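Local atomic coordinates of cytosol aminopeptidase (Coxiella burnetii, PDB entry 3IJ3), a protein that probably removes amino acids from the N-terminal ends of peptides, as a metal-dependent, cytosolic aminopeptidase of the M17 family. Residues L90-S93 / W99-G102; A284-L289 / A472-L477. One frame throughout, in Å; residues are numbered along the deposited sequence.

Interaction 1 (L90-S93 / W99-G102); sequences LGVS and WDFG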
ATOM      1  N   LEU A  90     -23.493   5.567  43.885  1.00 13.43           N
ATOM      2  CA  LEU A  90     -22.998   5.281  42.531  1.00 13.00           C
ATOM      3  C   LEU A  90     -24.034   5.751  41.505  1.00 12.70           C
ATOM      4  O   LEU A  90     -25.175   5.281  41.490  1.00 12.76           O
ATOM      5  CB  LEU A  90     -22.747   3.772  42.334  1.00 12.95           C
ATOM      6  CG  LEU A  90     -22.405   3.290  40.921  1.00 14.23           C
ATOM      7  CD1 LEU A  90     -21.032   3.827  40.453  1.00 13.32           C
ATOM      8  CD2 LEU A  90     -22.488   1.731  40.843  1.00 14.30           C
ATOM      9  N   GLY A  91     -23.646   6.674  40.637  1.00 13.63           N
ATOM     10  CA  GLY A  91     -24.553   7.109  39.576  1.00 14.12           C
ATOM     11  C   GLY A  91     -24.698   5.957  38.582  1.00 14.57           C
ATOM     12  O   GLY A  91     -23.702   5.356  38.197  1.00 15.15           O
ATOM     13  N   VAL A  92     -25.928   5.628  38.203  1.00 15.23           N
ATOM     14  CA  VAL A  92     -26.172   4.559  37.232  1.00 16.70           C
ATOM     15  C   VAL A  92     -26.946   5.064  35.990  1.00 18.89           C
ATOM     16  O   VAL A  92     -27.709   6.035  36.088  1.00 20.40           O
ATOM     17  CB  VAL A  92     -26.910   3.361  37.897  1.00 15.39           C
ATOM     18  CG1 VAL A  92     -26.045   2.774  39.038  1.00 14.03           C
ATOM     19  CG2 VAL A  92     -28.270   3.773  38.430  1.00 15.21           C
ATOM     20  N   SER A  93     -26.680   4.449  34.837  0.70 20.88           N
ATOM     21  CA  SER A  93     -27.331   4.813  33.553  0.70 22.81           C
ATOM     22  C   SER A  93     -28.826   4.527  33.651  0.70 23.37           C
ATOM     23  O   SER A  93     -29.667   5.202  33.044  0.70 24.08           O
ATOM     24  CB  SER A  93     -26.747   3.994  32.405  0.70 22.92           C
ATOM     25  OG  SER A  93     -25.335   4.046  32.383  0.70 25.84           O
ATOM     26  N   TRP A  99     -23.654  -2.850  34.514  1.00 25.15           N
ATOM     27  CA  TRP A  99     -22.230  -2.600  34.261  1.00 24.81           C
ATOM     28  C   TRP A  99     -21.658  -1.386  34.975  1.00 22.52           C
ATOM     29  O   TRP A  99     -20.448  -1.306  35.108  1.00 22.63           O
ATOM     30  CB  TRP A  99     -21.864  -2.467  32.764  1.00 24.97           C
ATOM     31  CG  TRP A  99     -21.681  -3.732  31.986  1.00 28.08           C
ATOM     32  CD1 TRP A  99     -22.393  -4.124  30.887  1.00 29.87           C
ATOM     33  CD2 TRP A  99     -20.715  -4.765  32.228  1.00 28.01           C
ATOM     34  NE1 TRP A  99     -21.933  -5.329  30.428  1.00 30.77           N
ATOM     35  CE2 TRP A  99     -20.908  -5.753  31.233  1.00 30.46           C
ATOM     36  CE3 TRP A  99     -19.719  -4.962  33.197  1.00 28.85           C
ATOM     37  CZ2 TRP A  99     -20.136  -6.915  31.164  1.00 29.14           C
ATOM     38  CZ3 TRP A  99     -18.943  -6.128  33.129  1.00 27.33           C
ATOM     39  CH2 TRP A  99     -19.162  -7.087  32.113  1.00 30.09           C
ATOM     40  N   ASP A 100     -22.473  -0.424  35.426  1.00 21.57           N
ATOM     41  CA  ASP A 100     -21.876   0.718  36.150  1.00 20.14           C
ATOM     42  C   ASP A 100     -21.144   0.205  37.396  1.00 17.69           C
ATOM     43  O   ASP A 100     -20.117   0.780  37.819  1.00 16.91           O
ATOM     44  CB  ASP A 100     -22.917   1.762  36.552  1.00 21.24           C
ATOM     45  CG  ASP A 100     -23.564   2.455  35.350  1.00 23.76           C
ATOM     46  OD1 ASP A 100     -22.813   2.987  34.503  1.00 26.75           O
ATOM     47  OD2 ASP A 100     -24.814   2.506  35.290  1.00 20.91           O
ATOM     48  N   PHE A 101     -21.671  -0.881  37.983  1.00 14.57           N
ATOM     49  CA  PHE A 101     -21.039  -1.503  39.154  1.00 14.22           C
ATOM     50  C   PHE A 101     -19.659  -2.064  38.814  1.00 13.93           C
ATOM     51  O   PHE A 101     -18.801  -2.192  39.676  1.00 11.94           O
ATOM     52  CB  PHE A 101     -21.927  -2.595  39.766  1.00 14.22           C
ATOM     53  CG  PHE A 101     -23.147  -2.058  40.446  1.00 13.72           C
ATOM     54  CD1 PHE A 101     -23.125  -1.784  41.815  1.00 14.79           C
ATOM     55  CD2 PHE A 101     -24.301  -1.799  39.730  1.00 16.27           C
ATOM     56  CE1 PHE A 101     -24.222  -1.264  42.436  1.00 15.77           C
ATOM     57  CE2 PHE A 101     -25.410  -1.275  40.355  1.00 17.17           C
ATOM     58  CZ  PHE A 101     -25.375  -1.015  41.711  1.00 14.78           C
ATOM     59  N   GLY A 102     -19.438  -2.395  37.545  1.00 14.39           N
ATOM     60  CA  GLY A 102     -18.127  -2.899  37.126  1.00 14.58           C
ATOM     61  C   GLY A 102     -16.992  -1.911  37.335  1.00 14.77           C
ATOM     62  O   GLY A 102     -15.828  -2.304  37.477  1.00 15.77           O
TER
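Asp100 reaches across from the chain leading into helix 104-107 and takes the backbone N-H of Ser93, in the N-terminal domain of this M17 aminopeptidase. Five residues separate segments 90-93 and 99-102, the first running off the end of strand 85-91 and the second forming a turn whose backbone is helical in its angles. The bond from Ser93 N to Asp100 OD2 is short, 2.7 Å, and nearly straight at 165°; the donor arrives on the syn side of OD2, tilted 30° out of the carboxylate plane. Aspartate suits the place because its short side chain, with CG beside the backbone N and anti to the carbonyl carbon, presents an acceptor to the backbone N-H just past the end of the strand. The Ser93 hydroxyl stays close to both carboxylate oxygens but makes weak bonds at most, so the amide does most of the gripping.

The apolar half lies beside this bond. Leu90 points its CB toward the turn, and CG, anti to the backbone N at chi1 172°, carries CD2 over the Phe101 ring. This is a CH-pi contact: Leu90 CD2 stands 3.7 Å from the centroid of the Phe101 ring, close to its normal. Of the two leucine methyls CD2 alone meets the ring, and Asp100 O is 4.0 Å from Leu90 CD2. Pro42 of strand 38-43 and Ala129 of helix 123-135 also touch Phe101, which ties the turn to the sheet and to a helix. Val92 touches the same ring more loosely, its CG1 4.3 Å from Phe101 CE2 at an oblique approach.

Interaction 2 (A284-L289 / A472-L477); sequences ARMIML and AVFHYL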
ATOM      1  N   ALA A 284     -18.175 -25.245  28.850  1.00 14.47           N
ATOM      2  CA  ALA A 284     -18.097 -26.605  29.376  1.00 14.09           C
ATOM      3  C   ALA A 284     -17.991 -26.574  30.909  1.00 14.77           C
ATOM      4  O   ALA A 284     -18.658 -27.340  31.613  1.00 15.09           O
ATOM      5  CB  ALA A 284     -16.869 -27.338  28.790  1.00 14.26           C
ATOM      6  N   ARG A 285     -17.110 -25.724  31.425  1.00 15.35           N
ATOM      7  CA  ARG A 285     -16.937 -25.591  32.867  1.00 15.91           C
ATOM      8  C   ARG A 285     -18.230 -25.202  33.585  1.00 15.37           C
ATOM      9  O   ARG A 285     -18.557 -25.790  34.628  1.00 15.18           O
ATOM     10  CB  ARG A 285     -15.787 -24.634  33.179  1.00 16.31           C
ATOM     11  CG  ARG A 285     -15.493 -24.547  34.669  1.00 15.02           C
ATOM     12  CD  ARG A 285     -14.204 -23.795  34.902  1.00 18.16           C
ATOM     13  NE  ARG A 285     -13.858 -23.836  36.310  1.00 19.09           N
ATOM     14  CZ  ARG A 285     -14.206 -22.919  37.216  1.00 21.89           C
ATOM     15  NH1 ARG A 285     -14.894 -21.841  36.876  1.00 21.68           N
ATOM     16  NH2 ARG A 285     -13.844 -23.090  38.479  1.00 26.00           N
ATOM     17  N   MET A 286     -18.995 -24.255  33.028  1.00 15.06           N
ATOM     18  CA  MET A 286     -20.273 -23.867  33.651  1.00 15.53           C
ATOM     19  C   MET A 286     -21.278 -25.018  33.644  1.00 14.64           C
ATOM     20  O   MET A 286     -21.985 -25.249  34.630  1.00 14.25           O
ATOM     21  CB  MET A 286     -20.869 -22.615  32.983  1.00 15.04           C
ATOM     22  CG  MET A 286     -20.116 -21.341  33.285  1.00 19.00           C
ATOM     23  SD  MET A 286     -20.232 -20.894  35.013  1.00 22.92           S
ATOM     24  CE  MET A 286     -21.969 -21.040  35.262  1.00 16.23           C
ATOM     25  N   ILE A 287     -21.319 -25.759  32.543  1.00 14.03           N
ATOM     26  CA  ILE A 287     -22.203 -26.906  32.425  1.00 14.52           C
ATOM     27  C   ILE A 287     -21.888 -27.927  33.531  1.00 13.89           C
ATOM     28  O   ILE A 287     -22.799 -28.441  34.179  1.00 13.87           O
ATOM     29  CB  ILE A 287     -22.060 -27.541  31.033  1.00 14.06           C
ATOM     30  CG1 ILE A 287     -22.699 -26.636  29.965  1.00 15.41           C
ATOM     31  CG2 ILE A 287     -22.700 -28.934  30.996  1.00 17.82           C
ATOM     32  CD1 ILE A 287     -22.384 -27.110  28.516  1.00 15.07           C
ATOM     33  N   MET A 288     -20.600 -28.161  33.774  1.00 13.73           N
ATOM     34  CA  MET A 288     -20.167 -29.127  34.797  1.00 15.26           C
ATOM     35  C   MET A 288     -20.360 -28.603  36.226  1.00 15.20           C
ATOM     36  O   MET A 288     -20.810 -29.343  37.125  1.00 14.91           O
ATOM     37  CB  MET A 288     -18.711 -29.580  34.516  1.00 15.00           C
ATOM     38  CG  MET A 288     -18.594 -30.402  33.198  1.00 16.14           C
ATOM     39  SD  MET A 288     -16.938 -31.049  32.826  1.00 17.62           S
ATOM     40  CE  MET A 288     -16.000 -29.560  32.368  1.00 15.96           C
ATOM     41  N   LEU A 289     -20.056 -27.329  36.436  1.00 15.38           N
ATOM     42  CA  LEU A 289     -20.257 -26.692  37.743  1.00 16.24           C
ATOM     43  C   LEU A 289     -21.710 -26.719  38.181  1.00 17.38           C
ATOM     44  O   LEU A 289     -22.012 -26.897  39.362  1.00 16.10           O
ATOM     45  CB  LEU A 289     -19.775 -25.231  37.720  1.00 16.17           C
ATOM     46  CG  LEU A 289     -18.273 -24.983  37.844  1.00 16.23           C
ATOM     47  CD1 LEU A 289     -17.915 -23.560  37.483  1.00 17.17           C
ATOM     48  CD2 LEU A 289     -17.816 -25.336  39.269  1.00 18.76           C
ATOM     49  N   ALA A 472     -25.664 -15.837  27.533  1.00 16.76           N
ATOM     50  CA  ALA A 472     -26.850 -16.078  26.690  1.00 16.14           C
ATOM     51  C   ALA A 472     -26.939 -17.562  26.385  1.00 14.25           C
ATOM     52  O   ALA A 472     -27.991 -18.177  26.554  1.00 14.36           O
ATOM     53  CB  ALA A 472     -26.765 -15.284  25.355  1.00 15.90           C
ATOM     54  N   VAL A 473     -25.841 -18.134  25.901  1.00 15.25           N
ATOM     55  CA  VAL A 473     -25.845 -19.569  25.556  1.00 14.86           C
ATOM     56  C   VAL A 473     -26.173 -20.425  26.777  1.00 15.07           C
ATOM     57  O   VAL A 473     -26.987 -21.344  26.680  1.00 13.11           O
ATOM     58  CB  VAL A 473     -24.536 -20.044  24.922  1.00 15.99           C
ATOM     59  CG1 VAL A 473     -24.575 -21.580  24.668  1.00 15.32           C
ATOM     60  CG2 VAL A 473     -24.252 -19.266  23.617  1.00 16.51           C
ATOM     61  N   PHE A 474     -25.560 -20.129  27.926  1.00 13.74           N
ATOM     62  CA  PHE A 474     -25.840 -20.912  29.122  1.00 14.23           C
ATOM     63  C   PHE A 474     -27.297 -20.816  29.553  1.00 13.83           C
ATOM     64  O   PHE A 474     -27.905 -21.817  29.981  1.00 13.95           O
ATOM     65  CB  PHE A 474     -24.893 -20.583  30.291  1.00 14.49           C
ATOM     66  CG  PHE A 474     -25.035 -21.541  31.424  1.00 12.50           C
ATOM     67  CD1 PHE A 474     -24.549 -22.833  31.315  1.00 14.87           C
ATOM     68  CD2 PHE A 474     -25.680 -21.173  32.595  1.00 16.80           C
ATOM     69  CE1 PHE A 474     -24.723 -23.762  32.335  1.00 17.65           C
ATOM     70  CE2 PHE A 474     -25.835 -22.095  33.630  1.00 19.91           C
ATOM     71  CZ  PHE A 474     -25.335 -23.398  33.488  1.00 17.73           C
ATOM     72  N   HIS A 475     -27.867 -19.611  29.496  1.00 13.71           N
ATOM     73  CA  HIS A 475     -29.280 -19.423  29.818  1.00 13.26           C
ATOM     74  C   HIS A 475     -30.139 -20.341  28.924  1.00 12.90           C
ATOM     75  O   HIS A 475     -31.052 -21.035  29.402  1.00 12.92           O
ATOM     76  CB  HIS A 475     -29.679 -17.953  29.637  1.00 12.88           C
ATOM     77  CG  HIS A 475     -31.139 -17.701  29.794  1.00 17.37           C
ATOM     78  ND1 HIS A 475     -31.702 -17.330  30.996  1.00 21.42           N
ATOM     79  CD2 HIS A 475     -32.154 -17.772  28.905  1.00 17.55           C
ATOM     80  CE1 HIS A 475     -33.009 -17.198  30.840  1.00 22.04           C
ATOM     81  NE2 HIS A 475     -33.309 -17.468  29.582  1.00 16.80           N
ATOM     82  N   TYR A 476     -29.860 -20.325  27.626  1.00 13.44           N
ATOM     83  CA  TYR A 476     -30.553 -21.180  26.675  1.00 12.69           C
ATOM     84  C   TYR A 476     -30.460 -22.668  27.096  1.00 12.80           C
ATOM     85  O   TYR A 476     -31.468 -23.380  27.140  1.00 14.41           O
ATOM     86  CB  TYR A 476     -29.999 -20.977  25.233  1.00 13.58           C
ATOM     87  CG  TYR A 476     -30.469 -22.079  24.334  1.00 11.71           C
ATOM     88  CD1 TYR A 476     -31.785 -22.135  23.927  1.00 17.70           C
ATOM     89  CD2 TYR A 476     -29.644 -23.130  24.006  1.00 14.83           C
ATOM     90  CE1 TYR A 476     -32.246 -23.174  23.159  1.00 20.89           C
ATOM     91  CE2 TYR A 476     -30.095 -24.179  23.225  1.00 15.43           C
ATOM     92  CZ  TYR A 476     -31.403 -24.193  22.808  1.00 18.29           C
ATOM     93  OH  TYR A 476     -31.890 -25.236  22.063  1.00 17.60           O
ATOM     94  N   LEU A 477     -29.250 -23.128  27.423  1.00 13.32           N
ATOM     95  CA  LEU A 477     -29.053 -24.513  27.826  1.00 13.20           C
ATOM     96  C   LEU A 477     -29.832 -24.882  29.088  1.00 13.59           C
ATOM     97  O   LEU A 477     -30.406 -25.963  29.173  1.00 14.77           O
ATOM     98  CB  LEU A 477     -27.566 -24.830  28.006  1.00 12.56           C
ATOM     99  CG  LEU A 477     -26.718 -24.712  26.739  1.00 13.06           C
ATOM    100  CD1 LEU A 477     -25.228 -24.953  27.073  1.00 12.99           C
ATOM    101  CD2 LEU A 477     -27.191 -25.701  25.660  1.00 14.20           C
TER
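Phe474 and Met286 meet where helix 470-481 packs beside helix 275-289 in the catalytic domain, a contact of apolar side chains. Over these short segments the axes run in roughly the same direction, at 37° to one another, and come no closer than 10.9 Å, a wide gap that large side chains span.

The aromatic contact is made by Phe474. Its CG is anti to the backbone N (chi1 -170°), which extends the ring toward the other helix. Met286 CB lies over one face of the ring, 4.0 Å from Phe474 CD1, so this methionine meets the ring through its first carbon and not its sulfur. Its chain then bends at chi2 and chi3, and the side chain also packs on Trp166 and Thr169 of helix 157-178. The neighbouring ring carbon meets backbone: Phe474 CE1 is 3.9 Å from Met286 O. A flat, long residue suits this position because it can reach the neighbouring helix and touch its backbone.

The aliphatic contact is between Ile287 and Leu477, whose side chains cross at about a right angle. Here methyl meets methyl, with Ile287 CD1 3.9 Å from Leu477 CD1. The unbranched end of isoleucine, at chi2 171°, extends CD1 away from its helix and meets a single leucine methyl, CD1. Both residues also touch Leu292 in the loop after helix 275-289.

All four touching residues are buried and none uses a polar side-chain atom, which implies van der Waals packing and exclusion of water, with little directional constraint.

In the fold
Interaction 1 belongs to the N-terminal domain and interaction 2 to the catalytic domain; their centres are 26 Å apart, and their nearest atoms, about 11 Å apart, do not touch. They share no helix or strand. The 90-93/99-102 contact is local, joining the end of a strand to the turn that follows it, with exposed Ser93 at its margin. The 284-289/472-477 contact instead brings together helices 183 residues apart in sequence, and lies nearer the centre of the chain. Their chemistry follows: the turn combines a directional charged-acceptor bond with a methyl-ring contact, whereas the helix pair relies on van der Waals packing of apolar side chains.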